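Local coordinates for protein LYND (Lyngbya aestuarii, PDB 4V1T) that probably catalyses ATP-dependent cyclodehydration of cysteines in a precursor peptide to thiazolines, as a cyanobactin heterocyclase of the YcaO family, at residues 556-561 with 595-600; 736-741 with 747-752. One frame throughout, in Å; residues are numbered along the deposited sequence.

Contact 1. Residues 556-561 with 595-600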
# COMPACT_ATOMS: atom_id res chain seq x y z
N ALA B 556 32.88 7.55 -19.76
CA ALA B 556 34.06 8.43 -19.67
C ALA B 556 34.84 8.42 -20.98
O ALA B 556 35.20 9.48 -21.50
CB ALA B 556 34.96 8.00 -18.53
N LEU B 557 35.09 7.24 -21.52
CA LEU B 557 35.82 7.09 -22.76
C LEU B 557 35.13 7.85 -23.88
O LEU B 557 35.76 8.63 -24.60
CB LEU B 557 35.94 5.61 -23.14
CG LEU B 557 36.77 4.71 -22.21
CD1 LEU B 557 36.85 3.30 -22.76
CD2 LEU B 557 38.17 5.27 -21.98
N TRP B 558 33.83 7.61 -24.02
CA TRP B 558 33.04 8.23 -25.07
C TRP B 558 32.96 9.74 -24.91
O TRP B 558 33.23 10.49 -25.86
CB TRP B 558 31.64 7.63 -25.09
CG TRP B 558 30.60 8.49 -25.74
CD1 TRP B 558 30.54 8.86 -27.06
CD2 TRP B 558 29.44 9.06 -25.11
NE1 TRP B 558 29.43 9.65 -27.28
CE2 TRP B 558 28.74 9.78 -26.10
CE3 TRP B 558 28.94 9.04 -23.80
CZ2 TRP B 558 27.56 10.47 -25.82
CZ3 TRP B 558 27.78 9.72 -23.53
CH2 TRP B 558 27.10 10.43 -24.53
N TRP B 559 32.61 10.18 -23.71
CA TRP B 559 32.32 11.59 -23.46
C TRP B 559 33.54 12.50 -23.59
O TRP B 559 33.48 13.55 -24.23
CB TRP B 559 31.73 11.75 -22.06
CG TRP B 559 31.38 13.16 -21.73
CD1 TRP B 559 32.17 14.07 -21.10
CD2 TRP B 559 30.16 13.83 -22.03
NE1 TRP B 559 31.51 15.26 -20.97
CE2 TRP B 559 30.27 15.14 -21.54
CE3 TRP B 559 28.97 13.44 -22.66
CZ2 TRP B 559 29.25 16.07 -21.66
CZ3 TRP B 559 27.95 14.37 -22.78
CH2 TRP B 559 28.10 15.67 -22.29
N TYR B 560 34.65 12.10 -22.97
CA TYR B 560 35.80 12.99 -22.86
C TYR B 560 36.71 12.92 -24.08
O TYR B 560 37.42 13.88 -24.38
CB TYR B 560 36.57 12.69 -21.58
CG TYR B 560 35.78 13.09 -20.36
CD1 TYR B 560 35.65 14.44 -20.00
CD2 TYR B 560 35.11 12.14 -19.61
CE1 TYR B 560 34.88 14.81 -18.91
CE2 TYR B 560 34.35 12.50 -18.51
CZ TYR B 560 34.24 13.83 -18.17
OH TYR B 560 33.48 14.16 -17.08
N ASN B 561 36.69 11.80 -24.80
CA ASN B 561 37.34 11.73 -26.10
C ASN B 561 36.39 12.24 -27.19
O ASN B 561 36.79 12.39 -28.33
CB ASN B 561 37.79 10.31 -26.42
CG ASN B 561 38.87 9.81 -25.47
OD1 ASN B 561 40.04 10.15 -25.61
ND2 ASN B 561 38.47 9.00 -24.51
N LEU B 595 23.13 4.80 -28.07
CA LEU B 595 24.51 4.64 -28.56
C LEU B 595 25.22 3.47 -27.89
O LEU B 595 25.00 3.19 -26.73
CB LEU B 595 25.31 5.92 -28.31
CG LEU B 595 24.80 7.22 -28.91
CD1 LEU B 595 25.76 8.33 -28.55
CD2 LEU B 595 24.62 7.13 -30.41
N ASP B 596 26.09 2.81 -28.64
CA ASP B 596 26.90 1.72 -28.10
C ASP B 596 28.18 2.26 -27.47
O ASP B 596 28.95 2.96 -28.12
CB ASP B 596 27.25 0.72 -29.21
CG ASP B 596 28.22 -0.35 -28.73
OD1 ASP B 596 27.76 -1.36 -28.17
OD2 ASP B 596 29.45 -0.17 -28.91
N LEU B 597 28.40 1.93 -26.20
CA LEU B 597 29.58 2.34 -25.44
C LEU B 597 30.47 1.15 -25.07
O LEU B 597 31.44 1.28 -24.31
CB LEU B 597 29.14 3.08 -24.17
CG LEU B 597 29.07 4.61 -24.21
CD1 LEU B 597 28.55 5.14 -25.53
CD2 LEU B 597 28.21 5.10 -23.06
N THR B 598 30.13 -0.02 -25.60
CA THR B 598 30.86 -1.25 -25.30
C THR B 598 32.34 -1.10 -25.64
O THR B 598 32.69 -0.89 -26.80
CB THR B 598 30.27 -2.44 -26.07
OG1 THR B 598 28.84 -2.43 -25.92
CG2 THR B 598 30.84 -3.76 -25.53
N ALA B 599 33.20 -1.20 -24.63
CA ALA B 599 34.63 -0.98 -24.80
C ALA B 599 35.42 -2.28 -24.64
O ALA B 599 34.91 -3.35 -24.96
CB ALA B 599 35.11 0.10 -23.81
N ASP B 600 36.66 -2.19 -24.15
CA ASP B 600 37.60 -3.32 -24.21
C ASP B 600 37.20 -4.55 -23.38
O ASP B 600 37.73 -5.64 -23.60
CB ASP B 600 39.00 -2.85 -23.79
CG ASP B 600 39.03 -2.27 -22.39
OD1 ASP B 600 38.05 -1.61 -21.99
OD2 ASP B 600 40.04 -2.49 -21.69

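Contact 2. Residues 736-741 with 747-752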
# COMPACT_ATOMS: atom_id res chain seq x y z
N GLY B 736 41.77 1.88 -11.72
CA GLY B 736 42.13 2.12 -13.11
C GLY B 736 40.91 2.46 -13.95
O GLY B 736 40.99 3.27 -14.87
N MET B 737 39.77 1.85 -13.64
CA MET B 737 38.55 2.12 -14.39
C MET B 737 38.06 3.53 -14.09
O MET B 737 38.16 4.00 -12.97
CB MET B 737 37.47 1.09 -14.07
CG MET B 737 37.82 -0.29 -14.65
SD MET B 737 36.52 -1.52 -14.45
CE MET B 737 35.35 -0.96 -15.68
N ARG B 738 37.54 4.18 -15.12
CA ARG B 738 37.27 5.61 -15.07
C ARG B 738 35.87 5.96 -14.58
O ARG B 738 34.89 5.28 -14.89
CB ARG B 738 37.49 6.22 -16.46
CG ARG B 738 38.71 5.70 -17.20
CD ARG B 738 39.99 5.92 -16.42
NE ARG B 738 40.28 7.34 -16.26
CZ ARG B 738 41.49 7.86 -16.13
NH1 ARG B 738 42.56 7.09 -16.14
NH2 ARG B 738 41.62 9.17 -16.00
N HIS B 739 35.79 7.04 -13.81
CA HIS B 739 34.54 7.69 -13.47
C HIS B 739 34.20 8.61 -14.63
O HIS B 739 35.11 9.05 -15.33
CB HIS B 739 34.67 8.46 -12.15
CG HIS B 739 33.37 8.69 -11.44
ND1 HIS B 739 33.29 8.75 -10.07
CD2 HIS B 739 32.12 8.88 -11.90
CE1 HIS B 739 32.04 8.97 -9.71
NE2 HIS B 739 31.30 9.05 -10.80
N PHE B 740 32.92 8.88 -14.87
CA PHE B 740 32.54 9.82 -15.92
C PHE B 740 32.62 11.28 -15.47
O PHE B 740 32.06 12.17 -16.11
CB PHE B 740 31.14 9.50 -16.48
CG PHE B 740 30.01 9.58 -15.48
CD1 PHE B 740 29.68 10.78 -14.86
CD2 PHE B 740 29.23 8.48 -15.22
CE1 PHE B 740 28.62 10.86 -13.98
CE2 PHE B 740 28.16 8.55 -14.34
CZ PHE B 740 27.86 9.73 -13.71
N TRP B 741 33.32 11.51 -14.37
CA TRP B 741 33.63 12.86 -13.91
C TRP B 741 34.95 13.31 -14.54
O TRP B 741 35.68 12.49 -15.10
CB TRP B 741 33.71 12.89 -12.38
CG TRP B 741 32.39 12.61 -11.69
CD1 TRP B 741 31.16 12.56 -12.27
CD2 TRP B 741 32.19 12.35 -10.30
NE1 TRP B 741 30.20 12.28 -11.32
CE2 TRP B 741 30.81 12.15 -10.10
CE3 TRP B 741 33.05 12.27 -9.19
CZ2 TRP B 741 30.27 11.87 -8.85
CZ3 TRP B 741 32.51 11.99 -7.95
CH2 TRP B 741 31.13 11.80 -7.79
N GLY B 747 46.11 6.79 -18.18
CA GLY B 747 45.54 5.45 -18.10
C GLY B 747 44.52 5.15 -19.18
O GLY B 747 44.66 5.53 -20.34
N ARG B 748 43.47 4.45 -18.78
CA ARG B 748 42.47 3.93 -19.69
C ARG B 748 41.76 5.02 -20.52
O ARG B 748 41.40 4.80 -21.68
CB ARG B 748 41.42 3.13 -18.91
CG ARG B 748 41.93 1.84 -18.30
CD ARG B 748 40.84 1.11 -17.53
NE ARG B 748 39.62 0.97 -18.31
CZ ARG B 748 39.38 -0.02 -19.17
NH1 ARG B 748 40.29 -0.97 -19.38
NH2 ARG B 748 38.23 -0.06 -19.83
N LEU B 749 41.56 6.19 -19.91
CA LEU B 749 40.86 7.28 -20.58
C LEU B 749 41.52 7.63 -21.91
O LEU B 749 40.84 7.90 -22.90
CB LEU B 749 40.81 8.51 -19.67
CG LEU B 749 39.98 9.69 -20.18
CD1 LEU B 749 38.49 9.34 -20.22
CD2 LEU B 749 40.21 10.91 -19.31
N TYR B 750 42.84 7.59 -21.93
CA TYR B 750 43.62 7.91 -23.12
C TYR B 750 43.87 6.66 -23.97
O TYR B 750 43.82 6.72 -25.20
CB TYR B 750 44.97 8.56 -22.73
CG TYR B 750 44.82 9.83 -21.91
CD1 TYR B 750 44.72 11.07 -22.53
CD2 TYR B 750 44.76 9.80 -20.53
CE1 TYR B 750 44.58 12.23 -21.79
CE2 TYR B 750 44.62 10.96 -19.78
CZ TYR B 750 44.52 12.17 -20.42
OH TYR B 750 44.37 13.32 -19.68
N ASP B 751 44.14 5.54 -23.30
CA ASP B 751 44.69 4.35 -23.96
C ASP B 751 43.64 3.45 -24.64
O ASP B 751 43.88 2.95 -25.74
CB ASP B 751 45.48 3.51 -22.96
CG ASP B 751 46.67 4.26 -22.37
OD1 ASP B 751 46.76 5.49 -22.56
OD2 ASP B 751 47.51 3.62 -21.71
N VAL B 752 42.51 3.23 -23.98
CA VAL B 752 41.55 2.25 -24.49
C VAL B 752 41.09 2.56 -25.92
O VAL B 752 41.06 1.66 -26.76
CB VAL B 752 40.31 2.12 -23.57
CG1 VAL B 752 39.26 1.18 -24.18
CG2 VAL B 752 40.74 1.62 -22.20
O HOH W 1 43.03 4.35 -15.81

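Contact 1. Residues 556-561 with 595-600
The indole of Trp558 meets Leu595 and Leu597, and most of the surface buried between residues 556-561 and 595-600 belongs to that meeting. The ring contact comes first. Leu597 sends CD1 over one face of the indole as a CH-pi contact, 4.3 Å from the centroid of the five-membered ring and 27° off its normal, and displaced toward the rim. The other branch reaches the benzo side, with Leu597 CD2 4.1 Å from Trp558 CE3. With CG anti to the backbone N (chi1 159°), Trp558 carries its indole along the strand end, so that its far part also touches Leu595, whose CD1 lies 3.9 Å from Trp558 CZ2; these two side chains cross at about a right angle. The polar edge of the indole is used elsewhere, NE1 donating to the carbonyl of Tyr674.

A second apolar touch lies one residue back on the helix, where Leu557 CD1 rests 3.8 Å from Ala599 CB.

Polar groups find other partners. Asn561 ND2 donates to Leu557 O at 2.7 Å, nearly straight at 165° and on a lone pair in the carbonyl plane, and also reaches Leu749 O on helix 748-755. Asp596 is shared by Thr598, Arg565 and Tyr689.

Within the YcaO region, a helix thus packs on the outer strand of the three-stranded sheet 590-596, 605-612, 621-626 and the loop after it; Leu597 stays about 11 Å from the nearest magnesium ion. With no polar bond between the segments, their mutual placement rests on van der Waals and CH-pi contact.

Contact 2. Residues 736-741 with 747-752
Arg738 lies across the start of helix 748-755, one face of its guanidinium covered by Leu749, whose CB is 3.6 Å from Arg738 NE. Bends at chi2 and chi3 (-58° and -65°) fold the arginine chain back over this first turn. In the guanidinium plane, NH1 donates to a water at 2.8 Å; the same water accepts from the backbone N of Arg748 and donates to Gly736 O, so one molecule links both segments and occupies an amide at the N-terminal end of the helix. NH2 donates to the carbonyls of Arg743 and Gly745, in the loop between the segments. An alanine in place of Arg738 is likely to leave these carbonyls without this donor, the water with one donor fewer, and Leu749 without its cover.

Arg748 runs past Arg738 in the opposite direction, its CD 3.4 Å from Gly736 O. Its NH2 forms salt bridges with Asp600 and Asp553, which probably offset the nearby like charge. Gly747, the N-cap residue, has backbone angles that call for glycine, and a CB there would crowd Arg738 NH1.

Here the loop after strand 728-733 lies against the first turn of helix 748-755, and helix 538-561 backs both, Ala556 touching Arg738 and Leu557 touching Val752.

From the N terminus, the chain first runs through helix 538-561, turns through helix 576-587 and returns on strand 590-596, where contact 1 closes a loop of 33 intervening residues. Only much later, after strand 728-733, does contact 2 close a short loop of five intervening residues onto helix 748-755. The two lie in series, neither nesting nor crossing, yet their centres are about 10 Å apart. Tyr560 OH of contact 1 probably hydrogen-bonds Phe740 O of contact 2 at 2.6 Å. Helix 538-561 takes part on both sides, packing on the chain at the end of strand 590-596 and on helix 748-755, while Asp600 bridges these two directly.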